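Long-range contact in MHC class I antigen (PDB 5H5Z), which probably presents peptides at the cell surface to T cells, as a bony fish class I heavy chain paired with beta-2-microglobulin: residues Thr207-Asn213 against Asn250-Val256. Sequence-based numbering, arbitrary orientation.
Sequences TITWQKN and NRFSCVV
Trp-210 and Cys-254 meet as a non-hydrogen-bonded pair of two antiparallel neighbours, the C and F strands of the C1-set immunoglobulin domain, and form the cysteine-tryptophan centre of that fold. CB of Cys-254 sits over one face of the indole, 4.1 Å from the centroid of its six-membered ring, and SG stands higher, almost on the ring normal at 4.7 Å from the same centroid, a sulfur-aromatic contact. With SG anti to the backbone N (chi1 176°), the sulfur also reaches CG2 of Ile-208 at 3.6 Å and completes the disulfide to Cys-196 on the facing sheet. A large flat ring suits this place because it can cover the disulfide while NE1, the one polar atom of this buried ring, donates a hydrogen bond to OG of Ser-238. Ile-208 and Val-256, both beta-branched and apolar, extend the same inner face.

Toward the other end of that face, the aliphatic chain of Lys-212 runs over the Phe-252 ring, its CG 3.9 Å from the centroid in a CH-pi contact. Because the lysine chain leaves CB trans to N (chi1 -177°) and stays extended, its apolar methylenes cross the ring and the charged NZ ends beyond it; Trp-247 and His-217 also pack on this phenyl.

The hydrogen-bonded pairs, Thr-209 with Val-255 and Gln-211 with Ser-253, are each joined by two backbone N-H...O bonds, and turn their side chains to the opposite, more polar face. There NH1 of Arg-264 hydrogen-bonds both OG of Ser-253 and OE1 of Gln-211, while OD1 of Asp-216 accepts from NE2; glutamine suits by accepting and donating. Where strand 207-212 ends, Asn-213 adopts a left-handed backbone conformation (phi 55°), and its side-chain amide stands in for its backbone carbonyl: OD1 accepts from N of Arg-251 at 2.8 Å, and the backbone N of Asn-213 donates to O of Arg-251, also at 2.8 Å, from above the carbonyl plane.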
ATOM      1  N   THR A 207      -9.956   1.134 -16.440  1.00 26.19           N
ATOM      2  CA  THR A 207     -11.408   1.138 -16.578  1.00 29.18           C
ATOM      3  C   THR A 207     -11.871  -0.177 -17.188  1.00 28.26           C
ATOM      4  O   THR A 207     -11.485  -0.522 -18.307  1.00 28.34           O
ATOM      5  CB  THR A 207     -11.905   2.343 -17.406  1.00 34.02           C
ATOM      6  OG1 THR A 207     -11.462   3.555 -16.789  1.00 35.94           O
ATOM      7  CG2 THR A 207     -13.428   2.363 -17.485  1.00 33.77           C
ATOM      8  N   ILE A 208     -12.684  -0.916 -16.434  1.00 25.53           N
ATOM      9  CA  ILE A 208     -13.231  -2.182 -16.904  1.00 24.85           C
ATOM     10  C   ILE A 208     -14.728  -2.000 -17.066  1.00 29.25           C
ATOM     11  O   ILE A 208     -15.409  -1.566 -16.139  1.00 32.69           O
ATOM     12  CB  ILE A 208     -12.944  -3.346 -15.929  1.00 24.73           C
ATOM     13  CG1 ILE A 208     -11.443  -3.466 -15.663  1.00 22.07           C
ATOM     14  CG2 ILE A 208     -13.506  -4.657 -16.469  1.00 25.43           C
ATOM     15  CD1 ILE A 208     -11.063  -4.493 -14.619  1.00 23.86           C
ATOM     16  N   THR A 209     -15.233  -2.311 -18.255  1.00 28.65           N
ATOM     17  CA  THR A 209     -16.660  -2.192 -18.523  1.00 31.89           C
ATOM     18  C   THR A 209     -17.175  -3.427 -19.235  1.00 31.87           C
ATOM     19  O   THR A 209     -16.409  -4.193 -19.821  1.00 33.53           O
ATOM     20  CB  THR A 209     -16.994  -0.960 -19.390  1.00 32.26           C
ATOM     21  OG1 THR A 209     -16.269  -1.033 -20.621  1.00 33.82           O
ATOM     22  CG2 THR A 209     -16.648   0.340 -18.670  1.00 34.01           C
ATOM     23  N   TRP A 210     -18.489  -3.575 -19.222  1.00 32.27           N
ATOM     24  CA  TRP A 210     -19.153  -4.654 -19.924  1.00 31.51           C
ATOM     25  C   TRP A 210     -20.050  -4.063 -20.992  1.00 30.84           C
ATOM     26  O   TRP A 210     -20.622  -2.999 -20.813  1.00 30.43           O
ATOM     27  CB  TRP A 210     -19.983  -5.493 -18.959  1.00 29.38           C
ATOM     28  CG  TRP A 210     -19.176  -6.264 -17.984  1.00 28.18           C
ATOM     29  CD1 TRP A 210     -18.838  -5.884 -16.726  1.00 30.35           C
ATOM     30  CD2 TRP A 210     -18.608  -7.560 -18.175  1.00 27.91           C
ATOM     31  NE1 TRP A 210     -18.094  -6.853 -16.122  1.00 30.87           N
ATOM     32  CE2 TRP A 210     -17.939  -7.898 -16.990  1.00 25.77           C
ATOM     33  CE3 TRP A 210     -18.603  -8.468 -19.233  1.00 27.09           C
ATOM     34  CZ2 TRP A 210     -17.271  -9.098 -16.832  1.00 26.16           C
ATOM     35  CZ3 TRP A 210     -17.943  -9.659 -19.073  1.00 28.91           C
ATOM     36  CH2 TRP A 210     -17.286  -9.965 -17.883  1.00 27.41           C
ATOM     37  N   GLN A 211     -20.152  -4.754 -22.117  1.00 32.44           N
ATOM     38  CA  GLN A 211     -21.043  -4.328 -23.176  1.00 32.15           C
ATOM     39  C   GLN A 211     -21.968  -5.469 -23.581  1.00 33.95           C
ATOM     40  O   GLN A 211     -21.577  -6.629 -23.590  1.00 30.46           O
ATOM     41  CB  GLN A 211     -20.254  -3.818 -24.383  1.00 35.36           C
ATOM     42  CG  GLN A 211     -19.700  -2.415 -24.200  1.00 37.23           C
ATOM     43  CD  GLN A 211     -19.453  -1.698 -25.513  1.00 45.17           C
ATOM     44  OE1 GLN A 211     -19.061  -2.309 -26.502  1.00 42.43           O
ATOM     45  NE2 GLN A 211     -19.681  -0.396 -25.525  1.00 40.31           N
ATOM     46  N   LYS A 212     -23.209  -5.119 -23.883  1.00 33.41           N
ATOM     47  CA  LYS A 212     -24.152  -6.075 -24.424  1.00 42.58           C
ATOM     48  C   LYS A 212     -24.494  -5.626 -25.834  1.00 44.85           C
ATOM     49  O   LYS A 212     -25.019  -4.542 -26.035  1.00 41.47           O
ATOM     50  CB  LYS A 212     -25.408  -6.110 -23.556  1.00 42.91           C
ATOM     51  CG  LYS A 212     -26.453  -7.124 -23.984  1.00 45.90           C
ATOM     52  CD  LYS A 212     -27.662  -7.059 -23.069  1.00 54.59           C
ATOM     53  CE  LYS A 212     -28.818  -7.888 -23.603  1.00 55.14           C
ATOM     54  NZ  LYS A 212     -30.065  -7.640 -22.829  1.00 62.40           N
ATOM     55  N   ASN A 213     -24.192  -6.464 -26.813  1.00 42.02           N
ATOM     56  CA  ASN A 213     -24.540  -6.149 -28.186  1.00 46.06           C
ATOM     57  C   ASN A 213     -23.983  -4.793 -28.604  1.00 60.56           C
ATOM     58  O   ASN A 213     -24.645  -4.033 -29.300  1.00 73.24           O
ATOM     59  CB  ASN A 213     -26.059  -6.186 -28.359  1.00 49.30           C
ATOM     60  CG  ASN A 213     -26.647  -7.532 -27.993  1.00 53.02           C
ATOM     61  OD1 ASN A 213     -26.056  -8.568 -28.275  1.00 54.52           O
ATOM     62  ND2 ASN A 213     -27.814  -7.521 -27.358  1.00 50.38           N
ATOM     63  N   ASN A 250     -27.353 -13.135 -26.423  1.00 50.08           N
ATOM     64  CA  ASN A 250     -26.759 -11.836 -26.729  1.00 46.36           C
ATOM     65  C   ASN A 250     -25.247 -11.903 -26.913  1.00 45.90           C
ATOM     66  O   ASN A 250     -24.629 -12.937 -26.663  1.00 48.11           O
ATOM     67  CB  ASN A 250     -27.135 -10.814 -25.649  1.00 42.15           C
ATOM     68  CG  ASN A 250     -28.630 -10.776 -25.384  1.00 50.77           C
ATOM     69  OD1 ASN A 250     -29.148 -11.525 -24.552  1.00 49.19           O
ATOM     70  ND2 ASN A 250     -29.334  -9.912 -26.102  1.00 42.79           N
ATOM     71  N   ARG A 251     -24.657 -10.801 -27.363  1.00 42.69           N
ATOM     72  CA  ARG A 251     -23.217 -10.728 -27.550  1.00 41.39           C
ATOM     73  C   ARG A 251     -22.596  -9.852 -26.471  1.00 38.45           C
ATOM     74  O   ARG A 251     -22.472  -8.636 -26.636  1.00 37.43           O
ATOM     75  CB  ARG A 251     -22.874 -10.208 -28.946  1.00 39.40           C
ATOM     76  CG  ARG A 251     -23.159 -11.197 -30.066  1.00 62.90           C
ATOM     77  CD  ARG A 251     -22.838 -10.610 -31.433  1.00 70.89           C
ATOM     78  NE  ARG A 251     -21.409 -10.343 -31.602  1.00 87.54           N
ATOM     79  CZ  ARG A 251     -20.845  -9.924 -32.735  1.00108.88           C
ATOM     80  NH1 ARG A 251     -19.535  -9.711 -32.779  1.00104.45           N
ATOM     81  NH2 ARG A 251     -21.581  -9.720 -33.823  1.00109.70           N
ATOM     82  N   PHE A 252     -22.233 -10.478 -25.362  1.00 34.64           N
ATOM     83  CA  PHE A 252     -21.577  -9.782 -24.270  1.00 35.84           C
ATOM     84  C   PHE A 252     -20.072  -9.750 -24.487  1.00 30.09           C
ATOM     85  O   PHE A 252     -19.492 -10.672 -25.061  1.00 31.01           O
ATOM     86  CB  PHE A 252     -21.888 -10.450 -22.931  1.00 33.59           C
ATOM     87  CG  PHE A 252     -23.241 -10.106 -22.372  1.00 38.54           C
ATOM     88  CD1 PHE A 252     -23.410  -8.982 -21.563  1.00 38.15           C
ATOM     89  CD2 PHE A 252     -24.346 -10.912 -22.637  1.00 39.09           C
ATOM     90  CE1 PHE A 252     -24.655  -8.665 -21.040  1.00 36.57           C
ATOM     91  CE2 PHE A 252     -25.595 -10.600 -22.115  1.00 39.05           C
ATOM     92  CZ  PHE A 252     -25.750  -9.476 -21.317  1.00 38.23           C
ATOM     93  N   SER A 253     -19.443  -8.679 -24.021  1.00 31.62           N
ATOM     94  CA  SER A 253     -17.994  -8.562 -24.064  1.00 31.77           C
ATOM     95  C   SER A 253     -17.512  -7.717 -22.892  1.00 30.50           C
ATOM     96  O   SER A 253     -18.282  -6.936 -22.335  1.00 27.61           O
ATOM     97  CB  SER A 253     -17.546  -7.934 -25.388  1.00 31.05           C
ATOM     98  OG  SER A 253     -18.056  -6.618 -25.524  1.00 34.66           O
ATOM     99  N   CYS A 254     -16.246  -7.893 -22.520  1.00 28.09           N
ATOM    100  CA  CYS A 254     -15.593  -7.023 -21.550  1.00 29.01           C
ATOM    101  C   CYS A 254     -14.656  -6.086 -22.286  1.00 28.01           C
ATOM    102  O   CYS A 254     -13.978  -6.502 -23.228  1.00 29.55           O
ATOM    103  CB  CYS A 254     -14.783  -7.826 -20.531  1.00 35.53           C
ATOM    104  SG  CYS A 254     -13.892  -6.740 -19.400  1.00 39.80           S
ATOM    105  N   VAL A 255     -14.621  -4.827 -21.856  1.00 24.93           N
ATOM    106  CA  VAL A 255     -13.680  -3.855 -22.401  1.00 24.91           C
ATOM    107  C   VAL A 255     -12.792  -3.329 -21.274  1.00 24.23           C
ATOM    108  O   VAL A 255     -13.287  -2.804 -20.275  1.00 27.85           O
ATOM    109  CB  VAL A 255     -14.393  -2.689 -23.130  1.00 26.25           C
ATOM    110  CG1 VAL A 255     -13.374  -1.726 -23.731  1.00 30.76           C
ATOM    111  CG2 VAL A 255     -15.321  -3.214 -24.221  1.00 31.39           C
ATOM    112  N   VAL A 256     -11.482  -3.497 -21.434  1.00 24.83           N
ATOM    113  CA  VAL A 256     -10.510  -2.961 -20.479  1.00 23.95           C
ATOM    114  C   VAL A 256      -9.750  -1.802 -21.116  1.00 27.07           C
ATOM    115  O   VAL A 256      -9.091  -1.972 -22.151  1.00 28.02           O
ATOM    116  CB  VAL A 256      -9.520  -4.039 -19.978  1.00 22.07           C
ATOM    117  CG1 VAL A 256      -8.537  -3.441 -18.985  1.00 23.71           C
ATOM    118  CG2 VAL A 256     -10.268  -5.191 -19.328  1.00 23.72           C
TER